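Local coordinates for protein histone acetyltransferase (PDB 6IF4) that probably acetylates protein lysines with acetyl-CoA as a MYST-family enzyme of trypanosome chromatin, this chain being its N-terminal presumed Tudor domain, at residues Tyr38-Glu43 against Arg47-Leu52; Lys9-Leu14 against Phe18-Ile23; Val26-Asp29 against Gln34-Tyr37. All coordinates share one frame; numbering follows the deposited sequence.

Interaction 1 of 3, residues Tyr38-Glu43 against Arg47-Leu52; sequences YVHYVE and RMDRWL
Met48 presents its backbone carbonyl to the edge of the Tyr41 ring, with Met48 O 3.3 Å from Tyr41 CE2. The same oxygen is held from within its own segment by Arg50, whose NE and NH2 both donate to it side-on and nearly in the guanidinium plane, which fixes the turn of that group beside Tyr41.

Asp49 carries the polar side-chain contacts. Its OD1 accepts a nearly straight bond from His40 ND1 (2.7 Å, 165° at the hydrogen), which arrives on the syn side of the carboxylate and in the imidazole plane; the two planes stand 82° apart. His40 CG lies anti to the backbone N (chi1 168°), which carries the ring toward Asp49, and the second torsion then points ND1 at the acid. One water joins Asp49 OD1 to Tyr41 N, and another joins OD2 to Tyr38 OH.

Arg50 pairs with Val39 through two backbone bonds, Val39 N to Arg50 O at 2.9 Å and Arg50 N to Val39 O at 3.2 Å. Trp51 then offers one indole face to Tyr38: Tyr38 CB lies 3.6 Å from the centroid of the six-membered ring, almost on its normal, a CH-pi contact. Leu52 CD1 meets Val39 CG2 at 3.7 Å and also touches Tyr41 OH, which is hydrogen-bonded to Thr13 O. The alternating pairs join strands 35-41 and 50-53 as an antiparallel beta hairpin, consistent with the SH3-like Tudor-knot family.

Interaction 2 of 3, residues Lys9-Leu14 against Phe18-Ile23; sequences KVYATL and FHAAII
Thr13 CG2 sits over one face of the Phe18 ring, 3.7 Å from its centroid and 20° off the normal, a CH-pi contact between side chains that run side by side. The methyl is brought there by a chi1 of 60°, which sets CG2 beside the backbone N and OG1 between N and the carbonyl carbon. Phe18 CD1 also reaches back to Tyr11 CB at 3.6 Å. On the other face of the sheet Ala12 CB meets Ala21 CB at 3.9 Å; nearby, Val10 CG1 touches the end of Ile23, at CD1, 4.0 Å away.

Four backbone bonds set this register. Val10 and Ala21 exchange one pair, as do Ala12 and His19; the bond from Val10 N to Ala21 O is 3.0 Å long and straight at the hydrogen (179°), although the donor stands above the carbonyl plane. Alternating with non-hydrogen-bonded pairs, they make strands 9-13 and 18-28 an antiparallel beta hairpin, part of the SH3-like sheet.

Farther out, Arg58 forms a cation-pi contact with Phe18. Arg60 donates to Val10 O and Ala21 O, giving both acceptors a second partner, and Ala56 bonds to the backbone of Thr13.

Interaction 3 of 3, residues Val26-Asp29 against Gln34-Tyr37; sequences VAHD and QLLY
One face of the His28 imidazole is covered by Leu35 CD2, which lies 3.5 Å from the ring centroid and 20° off the normal, a CH-pi contact. Leu35 CD2 is displaced toward the rim, closest to His28 ND1 at 3.3 Å, and the two side chains run side by side in the same direction. At the Tyr37 ring the approach is different: Val26 CG2 comes to its edge, near the ring plane, 3.6 Å from Tyr37 CD1. Val26 can serve both neighbours because chi1 of 174° sends CG1 anti to the backbone N and CG2 beside it; Val26 CG1 then reaches Leu35 CD2 at 3.8 Å. The non-hydrogen-bonded pairs Val26-Tyr37 and His28-Leu35 put these four side chains on one face of the sheet.

The opposite face carries Ala27 and Leu36, and Leu36 CD1 extends to Asp29 CB at 3.9 Å. Between the faces, Ala27 and Leu36 form a hydrogen-bonded antiparallel pair: Leu36 N donates to Ala27 O at 2.8 Å with 175° at the hydrogen, and Ala27 N returns a bond to Leu36 O. A third bond, Asp29 N to Gln34 O at 2.9 Å, carries the pairing past the strand end toward the turn.

The contact closes the hairpin between strands 18-28 and 35-41 at the protein surface. Phe4 meets Tyr37 edge-to-face and Met3 touches Leu35 on one side of the sheet, while Trp51 of strand 50-53 packs against Ala27 and Leu36 on the other.

Overall arrangement
Along the chain the order is interaction 2, interaction 3, interaction 1, each closing before the next opens: three successive hairpins of one antiparallel sheet with strand order 50-53, 35-41, 18-28, 9-13, 57-59. Strand 18-28 serves interactions 2 and 3, and strand 35-41 serves interactions 3 and 1. The centres of interactions 1 and 2 lie about 8 Å apart, those of 1 and 3 about 14 Å, and those of 2 and 3 about 16 Å, on opposite sides of the chain's centre. His40 N to Ile22 O and Leu52 N to Tyr37 O tie neighbouring hairpins together, so the three run into one sheet, completed by strand 57-59, consistent with the presumed Tudor domain.

Interaction 1 of 3, residues Tyr38-Glu43 against Arg47-Leu52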
ATOM      1  N   TYR B  38       3.185  -1.701  -3.486  1.00 16.27           N
ATOM      2  CA  TYR B  38       3.743  -0.385  -3.758  1.00 11.55           C
ATOM      3  C   TYR B  38       2.576   0.589  -3.781  1.00 21.46           C
ATOM      4  O   TYR B  38       1.778   0.589  -4.723  1.00 22.33           O
ATOM      5  CB  TYR B  38       4.500  -0.369  -5.082  1.00 16.29           C
ATOM      6  CG  TYR B  38       5.388   0.840  -5.251  1.00 17.42           C
ATOM      7  CD1 TYR B  38       6.453   1.066  -4.391  1.00 19.92           C
ATOM      8  CD2 TYR B  38       5.159   1.759  -6.266  1.00 18.67           C
ATOM      9  CE1 TYR B  38       7.270   2.171  -4.539  1.00 21.41           C
ATOM     10  CE2 TYR B  38       5.968   2.867  -6.422  1.00 17.87           C
ATOM     11  CZ  TYR B  38       7.022   3.068  -5.555  1.00 20.15           C
ATOM     12  OH  TYR B  38       7.831   4.171  -5.704  1.00 24.64           O
ATOM     13  N   VAL B  39       2.467   1.405  -2.742  1.00 15.85           N
ATOM     14  CA  VAL B  39       1.311   2.271  -2.562  1.00 23.06           C
ATOM     15  C   VAL B  39       1.680   3.681  -2.983  1.00 22.45           C
ATOM     16  O   VAL B  39       2.824   4.123  -2.813  1.00 20.36           O
ATOM     17  CB  VAL B  39       0.798   2.229  -1.107  1.00 22.03           C
ATOM     18  CG1 VAL B  39       0.786   0.795  -0.589  1.00 15.63           C
ATOM     19  CG2 VAL B  39       1.627   3.124  -0.199  1.00 36.54           C
ATOM     20  N   HIS B  40       0.719   4.375  -3.576  1.00 17.57           N
ATOM     21  CA  HIS B  40       0.838   5.794  -3.863  1.00 17.50           C
ATOM     22  C   HIS B  40      -0.173   6.542  -3.008  1.00 22.91           C
ATOM     23  O   HIS B  40      -1.366   6.219  -3.029  1.00 15.66           O
ATOM     24  CB  HIS B  40       0.602   6.084  -5.349  1.00 16.01           C
ATOM     25  CG  HIS B  40       0.440   7.540  -5.660  1.00 17.11           C
ATOM     26  ND1 HIS B  40       1.467   8.448  -5.519  1.00 13.31           N
ATOM     27  CD2 HIS B  40      -0.626   8.246  -6.106  1.00 22.94           C
ATOM     28  CE1 HIS B  40       1.040   9.651  -5.859  1.00 18.77           C
ATOM     29  NE2 HIS B  40      -0.227   9.556  -6.220  1.00 16.72           N
ATOM     30  N   TYR B  41       0.303   7.520  -2.246  1.00 20.69           N
ATOM     31  CA  TYR B  41      -0.586   8.329  -1.431  1.00 13.81           C
ATOM     32  C   TYR B  41      -1.261   9.336  -2.344  1.00 18.45           C
ATOM     33  O   TYR B  41      -0.598  10.088  -3.067  1.00 17.88           O
ATOM     34  CB  TYR B  41       0.169   9.019  -0.301  1.00 12.94           C
ATOM     35  CG  TYR B  41       0.796   8.032   0.645  1.00 15.59           C
ATOM     36  CD1 TYR B  41       0.091   7.539   1.739  1.00 25.34           C
ATOM     37  CD2 TYR B  41       2.087   7.572   0.432  1.00 18.00           C
ATOM     38  CE1 TYR B  41       0.666   6.625   2.598  1.00 12.33           C
ATOM     39  CE2 TYR B  41       2.665   6.662   1.279  1.00 12.05           C
ATOM     40  CZ  TYR B  41       1.954   6.192   2.361  1.00 16.14           C
ATOM     41  OH  TYR B  41       2.544   5.284   3.202  1.00 19.80           O
ATOM     42  N   VAL B  42      -2.591   9.336  -2.305  1.00 16.91           N
ATOM     43  CA  VAL B  42      -3.396  10.046  -3.286  1.00 20.86           C
ATOM     44  C   VAL B  42      -3.145  11.549  -3.257  1.00 24.97           C
ATOM     45  O   VAL B  42      -3.169  12.210  -4.302  1.00 24.21           O
ATOM     46  CB  VAL B  42      -4.869   9.690  -3.023  1.00 22.38           C
ATOM     47  CG1 VAL B  42      -5.754  10.797  -3.449  1.00 31.07           C
ATOM     48  CG2 VAL B  42      -5.214   8.377  -3.719  1.00 24.72           C
ATOM     49  N   GLU B  43      -2.867  12.110  -2.086  1.00 25.73           N
ATOM     50  CA  GLU B  43      -2.616  13.536  -1.945  1.00 15.86           C
ATOM     51  C   GLU B  43      -1.167  13.817  -1.566  1.00 32.21           C
ATOM     52  O   GLU B  43      -0.877  14.789  -0.863  1.00 36.09           O
ATOM     53  CB  GLU B  43      -3.577  14.142  -0.926  1.00 18.09           C
ATOM     54  CG  GLU B  43      -5.023  14.085  -1.388  1.00 24.98           C
ATOM     55  CD  GLU B  43      -5.892  15.134  -0.736  1.00 20.12           C
ATOM     56  OE1 GLU B  43      -6.006  16.240  -1.302  1.00 22.39           O
ATOM     57  OE2 GLU B  43      -6.467  14.848   0.334  1.00 24.85           O
ATOM     58  N   ARG B  47       7.145  10.909  -4.889  1.00 20.75           N
ATOM     59  CA  ARG B  47       8.292  10.700  -4.011  1.00 26.01           C
ATOM     60  C   ARG B  47       7.928   9.950  -2.734  1.00 21.00           C
ATOM     61  O   ARG B  47       8.762   9.223  -2.182  1.00 24.33           O
ATOM     62  CB  ARG B  47       8.959  12.039  -3.698  1.00 33.27           C
ATOM     63  CG  ARG B  47       9.654  12.644  -4.915  1.00 42.77           C
ATOM     64  CD  ARG B  47      10.208  14.017  -4.620  1.00 51.79           C
ATOM     65  NE  ARG B  47       9.203  14.891  -4.025  1.00 57.78           N
ATOM     66  CZ  ARG B  47       8.572  15.859  -4.679  1.00 59.81           C
ATOM     67  NH1 ARG B  47       8.845  16.091  -5.959  1.00 61.36           N
ATOM     68  NH2 ARG B  47       7.667  16.597  -4.051  1.00 57.58           N
ATOM     69  N   MET B  48       6.705  10.127  -2.242  1.00 19.15           N
ATOM     70  CA  MET B  48       6.277   9.479  -1.012  1.00 21.46           C
ATOM     71  C   MET B  48       5.854   8.027  -1.211  1.00 23.97           C
ATOM     72  O   MET B  48       5.557   7.357  -0.217  1.00 30.22           O
ATOM     73  CB  MET B  48       5.136  10.267  -0.366  1.00 19.26           C
ATOM     74  CG  MET B  48       5.503  11.710  -0.071  1.00 27.79           C
ATOM     75  SD  MET B  48       6.824  11.829   1.150  1.00 38.47           S
ATOM     76  CE  MET B  48       6.066  11.034   2.560  1.00 36.25           C
ATOM     77  N   ASP B  49       5.802   7.576  -2.449  1.00 16.28           N
ATOM     78  CA  ASP B  49       5.439   6.186  -2.766  1.00 13.48           C
ATOM     79  C   ASP B  49       6.375   5.216  -2.041  1.00 22.23           C
ATOM     80  O   ASP B  49       7.570   5.464  -1.973  1.00 20.93           O
ATOM     81  CB  ASP B  49       5.485   5.908  -4.248  1.00 14.86           C
ATOM     82  CG  ASP B  49       4.528   6.741  -5.067  1.00 19.87           C
ATOM     83  OD1 ASP B  49       3.780   7.480  -4.516  1.00 23.10           O
ATOM     84  OD2 ASP B  49       4.547   6.578  -6.212  1.00 19.73           O
ATOM     85  N   ARG B  50       5.815   4.110  -1.591  1.00 18.43           N
ATOM     86  CA  ARG B  50       6.664   3.131  -0.900  1.00 22.79           C
ATOM     87  C   ARG B  50       6.060   1.737  -0.880  1.00 20.58           C
ATOM     88  O   ARG B  50       4.920   1.577  -1.114  1.00 12.97           O
ATOM     89  CB  ARG B  50       6.889   3.525   0.557  1.00 18.85           C
ATOM     90  CG  ARG B  50       5.652   3.892   1.330  1.00 40.58           C
ATOM     91  CD  ARG B  50       6.089   4.590   2.606  1.00 38.31           C
ATOM     92  NE  ARG B  50       6.352   5.960   2.247  1.00 47.83           N
ATOM     93  CZ  ARG B  50       7.147   6.802   2.856  1.00 55.88           C
ATOM     94  NH1 ARG B  50       7.844   6.441   3.906  1.00 45.85           N
ATOM     95  NH2 ARG B  50       7.251   8.024   2.403  1.00 68.98           N
ATOM     96  N   TRP B  51       6.937   0.793  -0.630  1.00 19.67           N
ATOM     97  CA  TRP B  51       6.524  -0.593  -0.466  1.00 16.03           C
ATOM     98  C   TRP B  51       6.066  -0.819   0.970  1.00 19.63           C
ATOM     99  O   TRP B  51       6.765  -0.443   1.916  1.00 19.95           O
ATOM    100  CB  TRP B  51       7.671  -1.539  -0.814  1.00 15.13           C
ATOM    101  CG  TRP B  51       7.992  -1.584  -2.272  1.00 21.32           C
ATOM    102  CD1 TRP B  51       8.968  -0.884  -2.915  1.00 17.36           C
ATOM    103  CD2 TRP B  51       7.333  -2.370  -3.272  1.00 15.98           C
ATOM    104  NE1 TRP B  51       8.961  -1.186  -4.253  1.00 16.49           N
ATOM    105  CE2 TRP B  51       7.965  -2.096  -4.500  1.00 15.51           C
ATOM    106  CE3 TRP B  51       6.270  -3.279  -3.248  1.00 19.93           C
ATOM    107  CZ2 TRP B  51       7.572  -2.697  -5.694  1.00 17.41           C
ATOM    108  CZ3 TRP B  51       5.880  -3.874  -4.434  1.00 23.63           C
ATOM    109  CH2 TRP B  51       6.528  -3.580  -5.640  1.00 17.30           C
ATOM    110  N   LEU B  52       4.898  -1.429   1.138  1.00 19.36           N
ATOM    111  CA  LEU B  52       4.362  -1.682   2.469  1.00 19.92           C
ATOM    112  C   LEU B  52       3.785  -3.072   2.546  1.00 17.70           C
ATOM    113  O   LEU B  52       3.282  -3.609   1.542  1.00 18.80           O
ATOM    114  CB  LEU B  52       3.276  -0.660   2.843  1.00 16.15           C
ATOM    115  CG  LEU B  52       3.711   0.802   2.931  1.00 23.77           C
ATOM    116  CD1 LEU B  52       2.502   1.711   3.095  1.00 13.99           C
ATOM    117  CD2 LEU B  52       4.697   0.990   4.074  1.00 18.37           C
TER
HETATM  118  O   HOH W   1       6.972   5.969  -7.403  1.00 20.33           O
HETATM  119  O   HOH W   2       2.810   9.088  -2.448  1.00 16.83           O

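Interaction 2 of 3, residues Lys9-Leu14 against Phe18-Ile23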
ATOM      1  N   LYS B   9      -8.387   1.123  -4.051  1.00 15.36           N
ATOM      2  CA  LYS B   9      -8.314   2.222  -3.100  1.00 14.86           C
ATOM      3  C   LYS B   9      -8.174   1.668  -1.688  1.00 19.86           C
ATOM      4  O   LYS B   9      -8.930   0.778  -1.281  1.00 20.46           O
ATOM      5  CB  LYS B   9      -9.556   3.103  -3.202  1.00 21.77           C
ATOM      6  CG  LYS B   9      -9.997   3.378  -4.628  1.00 28.70           C
ATOM      7  CD  LYS B   9     -10.778   4.669  -4.717  1.00 28.31           C
ATOM      8  CE  LYS B   9     -10.870   5.147  -6.158  1.00 36.91           C
ATOM      9  NZ  LYS B   9      -9.522   5.312  -6.761  1.00 37.44           N
ATOM     10  N   VAL B  10      -7.207   2.195  -0.940  1.00 17.22           N
ATOM     11  CA  VAL B  10      -6.903   1.731   0.406  1.00 13.71           C
ATOM     12  C   VAL B  10      -6.592   2.937   1.283  1.00 18.15           C
ATOM     13  O   VAL B  10      -6.465   4.068   0.811  1.00 19.63           O
ATOM     14  CB  VAL B  10      -5.710   0.751   0.430  1.00 16.00           C
ATOM     15  CG1 VAL B  10      -6.007  -0.505  -0.391  1.00 13.91           C
ATOM     16  CG2 VAL B  10      -4.453   1.448  -0.067  1.00 17.00           C
ATOM     17  N   TYR B  11      -6.488   2.675   2.581  1.00 15.65           N
ATOM     18  CA  TYR B  11      -5.846   3.575   3.523  1.00 14.63           C
ATOM     19  C   TYR B  11      -4.497   2.976   3.889  1.00 16.70           C
ATOM     20  O   TYR B  11      -4.396   1.774   4.150  1.00 17.89           O
ATOM     21  CB  TYR B  11      -6.684   3.769   4.787  1.00 17.45           C
ATOM     22  CG  TYR B  11      -7.921   4.622   4.603  1.00 22.72           C
ATOM     23  CD1 TYR B  11      -7.823   5.998   4.438  1.00 16.59           C
ATOM     24  CD2 TYR B  11      -9.185   4.050   4.606  1.00 28.32           C
ATOM     25  CE1 TYR B  11      -8.954   6.779   4.274  1.00 17.88           C
ATOM     26  CE2 TYR B  11     -10.321   4.824   4.443  1.00 29.02           C
ATOM     27  CZ  TYR B  11     -10.199   6.185   4.277  1.00 22.50           C
ATOM     28  OH  TYR B  11     -11.330   6.955   4.113  1.00 30.95           O
ATOM     29  N   ALA B  12      -3.465   3.809   3.900  1.00 13.05           N
ATOM     30  CA  ALA B  12      -2.112   3.356   4.182  1.00 12.56           C
ATOM     31  C   ALA B  12      -1.499   4.232   5.261  1.00 14.30           C
ATOM     32  O   ALA B  12      -1.661   5.455   5.246  1.00 18.73           O
ATOM     33  CB  ALA B  12      -1.235   3.384   2.925  1.00 12.19           C
ATOM     34  N   THR B  13      -0.810   3.600   6.205  1.00 14.75           N
ATOM     35  CA  THR B  13      -0.121   4.368   7.225  1.00 15.14           C
ATOM     36  C   THR B  13       1.057   5.117   6.615  1.00 22.93           C
ATOM     37  O   THR B  13       1.713   4.647   5.678  1.00 17.72           O
ATOM     38  CB  THR B  13       0.371   3.468   8.359  1.00 18.57           C
ATOM     39  OG1 THR B  13       1.275   2.487   7.838  1.00 15.84           O
ATOM     40  CG2 THR B  13      -0.800   2.777   9.035  1.00 16.59           C
ATOM     41  N   LEU B  14       1.323   6.292   7.169  1.00 19.74           N
ATOM     42  CA  LEU B  14       2.476   7.087   6.762  1.00 22.44           C
ATOM     43  C   LEU B  14       2.819   7.958   7.957  1.00 22.09           C
ATOM     44  O   LEU B  14       2.089   8.909   8.256  1.00 27.98           O
ATOM     45  CB  LEU B  14       2.161   7.931   5.530  1.00 24.07           C
ATOM     46  CG  LEU B  14       3.156   9.035   5.163  1.00 23.97           C
ATOM     47  CD1 LEU B  14       4.505   8.439   4.810  1.00 25.50           C
ATOM     48  CD2 LEU B  14       2.616   9.879   4.011  1.00 26.01           C
ATOM     49  N   PHE B  18      -3.059   7.337   8.979  1.00 18.71           N
ATOM     50  CA  PHE B  18      -3.680   6.708   7.823  1.00 18.08           C
ATOM     51  C   PHE B  18      -4.024   7.769   6.785  1.00 18.53           C
ATOM     52  O   PHE B  18      -4.674   8.770   7.101  1.00 23.17           O
ATOM     53  CB  PHE B  18      -4.940   5.947   8.237  1.00 25.36           C
ATOM     54  CG  PHE B  18      -4.701   4.496   8.530  1.00 27.89           C
ATOM     55  CD1 PHE B  18      -4.285   3.635   7.528  1.00 20.68           C
ATOM     56  CD2 PHE B  18      -4.897   3.991   9.805  1.00 22.26           C
ATOM     57  CE1 PHE B  18      -4.067   2.297   7.791  1.00 20.76           C
ATOM     58  CE2 PHE B  18      -4.678   2.653  10.077  1.00 18.98           C
ATOM     59  CZ  PHE B  18      -4.262   1.804   9.066  1.00 20.92           C
ATOM     60  N   HIS B  19      -3.593   7.545   5.547  1.00 17.82           N
ATOM     61  CA  HIS B  19      -3.875   8.447   4.440  1.00 23.76           C
ATOM     62  C   HIS B  19      -4.492   7.663   3.294  1.00 19.11           C
ATOM     63  O   HIS B  19      -4.132   6.505   3.063  1.00 13.56           O
ATOM     64  CB  HIS B  19      -2.611   9.165   3.966  1.00 13.62           C
ATOM     65  CG  HIS B  19      -2.070  10.145   4.958  1.00 14.95           C
ATOM     66  ND1 HIS B  19      -2.516  11.448   5.038  1.00 19.54           N
ATOM     67  CD2 HIS B  19      -1.124  10.014   5.918  1.00 15.40           C
ATOM     68  CE1 HIS B  19      -1.868  12.075   6.002  1.00 21.35           C
ATOM     69  NE2 HIS B  19      -1.015  11.228   6.550  1.00 18.96           N
ATOM     70  N   ALA B  20      -5.427   8.294   2.585  1.00 19.53           N
ATOM     71  CA  ALA B  20      -5.966   7.691   1.375  1.00 18.80           C
ATOM     72  C   ALA B  20      -4.840   7.387   0.394  1.00 15.95           C
ATOM     73  O   ALA B  20      -3.930   8.197   0.196  1.00 18.30           O
ATOM     74  CB  ALA B  20      -6.995   8.617   0.729  1.00 14.21           C
ATOM     75  N   ALA B  21      -4.892   6.202  -0.208  1.00 13.30           N
ATOM     76  CA  ALA B  21      -3.835   5.758  -1.101  1.00 15.88           C
ATOM     77  C   ALA B  21      -4.418   4.815  -2.144  1.00 15.66           C
ATOM     78  O   ALA B  21      -5.597   4.452  -2.101  1.00 19.48           O
ATOM     79  CB  ALA B  21      -2.702   5.088  -0.314  1.00 16.99           C
ATOM     80  N   ILE B  22      -3.566   4.411  -3.082  1.00 16.21           N
ATOM     81  CA  ILE B  22      -3.912   3.457  -4.125  1.00 14.04           C
ATOM     82  C   ILE B  22      -2.725   2.520  -4.282  1.00 14.60           C
ATOM     83  O   ILE B  22      -1.572   2.909  -4.080  1.00 16.53           O
ATOM     84  CB  ILE B  22      -4.249   4.150  -5.472  1.00 25.84           C
ATOM     85  CG1 ILE B  22      -5.465   5.067  -5.337  1.00 40.75           C
ATOM     86  CG2 ILE B  22      -4.500   3.131  -6.577  1.00 25.74           C
ATOM     87  CD1 ILE B  22      -5.646   6.011  -6.510  1.00 44.69           C
ATOM     88  N   ILE B  23      -3.009   1.270  -4.617  1.00 20.32           N
ATOM     89  CA  ILE B  23      -1.961   0.279  -4.809  1.00 22.80           C
ATOM     90  C   ILE B  23      -1.505   0.317  -6.261  1.00 24.10           C
ATOM     91  O   ILE B  23      -2.298   0.094  -7.181  1.00 22.50           O
ATOM     92  CB  ILE B  23      -2.442  -1.112  -4.391  1.00 22.41           C
ATOM     93  CG1 ILE B  23      -2.491  -1.130  -2.865  1.00 22.85           C
ATOM     94  CG2 ILE B  23      -1.512  -2.192  -4.915  1.00 13.56           C
ATOM     95  CD1 ILE B  23      -3.036  -2.339  -2.306  1.00 24.17           C
TER

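Interaction 3 of 3, residues Val26-Asp29 against Gln34-Tyr37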
ATOM      1  N   VAL B  26       1.905  -4.975  -7.014  1.00 22.88           N
ATOM      2  CA  VAL B  26       1.949  -6.062  -6.048  1.00 21.65           C
ATOM      3  C   VAL B  26       3.154  -6.924  -6.388  1.00 28.36           C
ATOM      4  O   VAL B  26       3.438  -7.168  -7.567  1.00 32.63           O
ATOM      5  CB  VAL B  26       0.646  -6.890  -6.067  1.00 21.41           C
ATOM      6  CG1 VAL B  26       0.759  -8.102  -5.156  1.00 31.09           C
ATOM      7  CG2 VAL B  26      -0.537  -6.024  -5.660  1.00 19.48           C
ATOM      8  N   ALA B  27       3.865  -7.381  -5.362  1.00 24.03           N
ATOM      9  CA  ALA B  27       5.026  -8.227  -5.578  1.00 18.19           C
ATOM     10  C   ALA B  27       5.167  -9.184  -4.407  1.00 24.96           C
ATOM     11  O   ALA B  27       4.909  -8.819  -3.257  1.00 26.81           O
ATOM     12  CB  ALA B  27       6.308  -7.400  -5.734  1.00 22.95           C
ATOM     13  N   HIS B  28       5.533 -10.416  -4.728  1.00 24.17           N
ATOM     14  CA  HIS B  28       5.751 -11.451  -3.697  1.00 29.09           C
ATOM     15  C   HIS B  28       7.213 -11.386  -3.242  1.00 36.55           C
ATOM     16  O   HIS B  28       8.058 -11.440  -4.082  1.00 47.98           O
ATOM     17  CB  HIS B  28       5.410 -12.848  -4.241  1.00 39.84           C
ATOM     18  CG  HIS B  28       4.158 -12.954  -5.041  1.00 59.56           C
ATOM     19  ND1 HIS B  28       3.093 -13.723  -4.629  1.00 63.31           N
ATOM     20  CD2 HIS B  28       3.793 -12.420  -6.230  1.00 63.80           C
ATOM     21  CE1 HIS B  28       2.117 -13.628  -5.506  1.00 63.30           C
ATOM     22  NE2 HIS B  28       2.520 -12.852  -6.488  1.00 63.16           N
ATOM     23  N   ASP B  29       7.463 -11.112  -1.973  1.00 38.69           N
ATOM     24  CA  ASP B  29       8.783 -11.155  -1.356  1.00 45.40           C
ATOM     25  C   ASP B  29       9.187 -12.621  -1.260  1.00 51.98           C
ATOM     26  O   ASP B  29       8.587 -13.386  -0.496  1.00 56.24           O
ATOM     27  CB  ASP B  29       8.751 -10.472   0.006  1.00 41.53           C
ATOM     28  CG  ASP B  29      10.116 -10.337   0.640  1.00 46.66           C
ATOM     29  OD1 ASP B  29      11.135 -10.228  -0.076  1.00 46.94           O
ATOM     30  OD2 ASP B  29      10.153 -10.327   1.886  1.00 47.98           O
ATOM     31  N   GLN B  34       5.520 -13.405   1.673  1.00 60.85           N
ATOM     32  CA  GLN B  34       4.579 -12.301   1.940  1.00 40.64           C
ATOM     33  C   GLN B  34       4.375 -11.397   0.712  1.00 32.59           C
ATOM     34  O   GLN B  34       5.288 -11.183  -0.010  1.00 32.27           O
ATOM     35  CB  GLN B  34       5.147 -11.517   3.116  1.00 40.15           C
ATOM     36  CG  GLN B  34       4.781 -10.059   3.162  1.00 38.65           C
ATOM     37  CD  GLN B  34       4.916  -9.474   4.544  1.00 40.55           C
ATOM     38  OE1 GLN B  34       5.983  -9.078   4.967  1.00 43.24           O
ATOM     39  NE2 GLN B  34       3.802  -9.351   5.230  1.00 43.82           N
ATOM     40  N   LEU B  35       3.145 -10.952   0.503  1.00 29.75           N
ATOM     41  CA  LEU B  35       2.830  -9.972  -0.552  1.00 24.52           C
ATOM     42  C   LEU B  35       3.196  -8.582  -0.026  1.00 21.30           C
ATOM     43  O   LEU B  35       2.890  -8.309   1.097  1.00 23.94           O
ATOM     44  CB  LEU B  35       1.346 -10.041  -0.870  1.00 30.62           C
ATOM     45  CG  LEU B  35       0.937 -11.207  -1.751  1.00 42.97           C
ATOM     46  CD1 LEU B  35      -0.549 -11.235  -1.990  1.00 46.73           C
ATOM     47  CD2 LEU B  35       1.656 -11.163  -3.057  1.00 45.08           C
ATOM     48  N   LEU B  36       3.871  -7.797  -0.851  1.00 15.72           N
ATOM     49  CA  LEU B  36       4.186  -6.384  -0.565  1.00 13.55           C
ATOM     50  C   LEU B  36       3.523  -5.535  -1.655  1.00 19.55           C
ATOM     51  O   LEU B  36       3.465  -5.946  -2.783  1.00 17.38           O
ATOM     52  CB  LEU B  36       5.686  -6.141  -0.504  1.00 27.95           C
ATOM     53  CG  LEU B  36       6.414  -6.936   0.564  1.00 21.16           C
ATOM     54  CD1 LEU B  36       7.896  -6.675   0.523  1.00 21.40           C
ATOM     55  CD2 LEU B  36       5.842  -6.649   1.912  1.00 16.75           C
ATOM     56  N   TYR B  37       3.079  -4.370  -1.252  1.00 15.18           N
ATOM     57  CA  TYR B  37       2.306  -3.485  -2.107  1.00 16.30           C
ATOM     58  C   TYR B  37       3.030  -2.158  -2.247  1.00 19.34           C
ATOM     59  O   TYR B  37       3.440  -1.563  -1.247  1.00 19.44           O
ATOM     60  CB  TYR B  37       0.903  -3.276  -1.530  1.00 15.72           C
ATOM     61  CG  TYR B  37       0.203  -4.570  -1.165  1.00 14.90           C
ATOM     62  CD1 TYR B  37      -0.530  -5.276  -2.110  1.00 14.06           C
ATOM     63  CD2 TYR B  37       0.293  -5.094   0.120  1.00 23.52           C
ATOM     64  CE1 TYR B  37      -1.161  -6.459  -1.785  1.00 16.22           C
ATOM     65  CE2 TYR B  37      -0.337  -6.278   0.454  1.00 21.21           C
ATOM     66  CZ  TYR B  37      -1.064  -6.955  -0.503  1.00 18.17           C
ATOM     67  OH  TYR B  37      -1.691  -8.135  -0.180  1.00 20.18           O
TER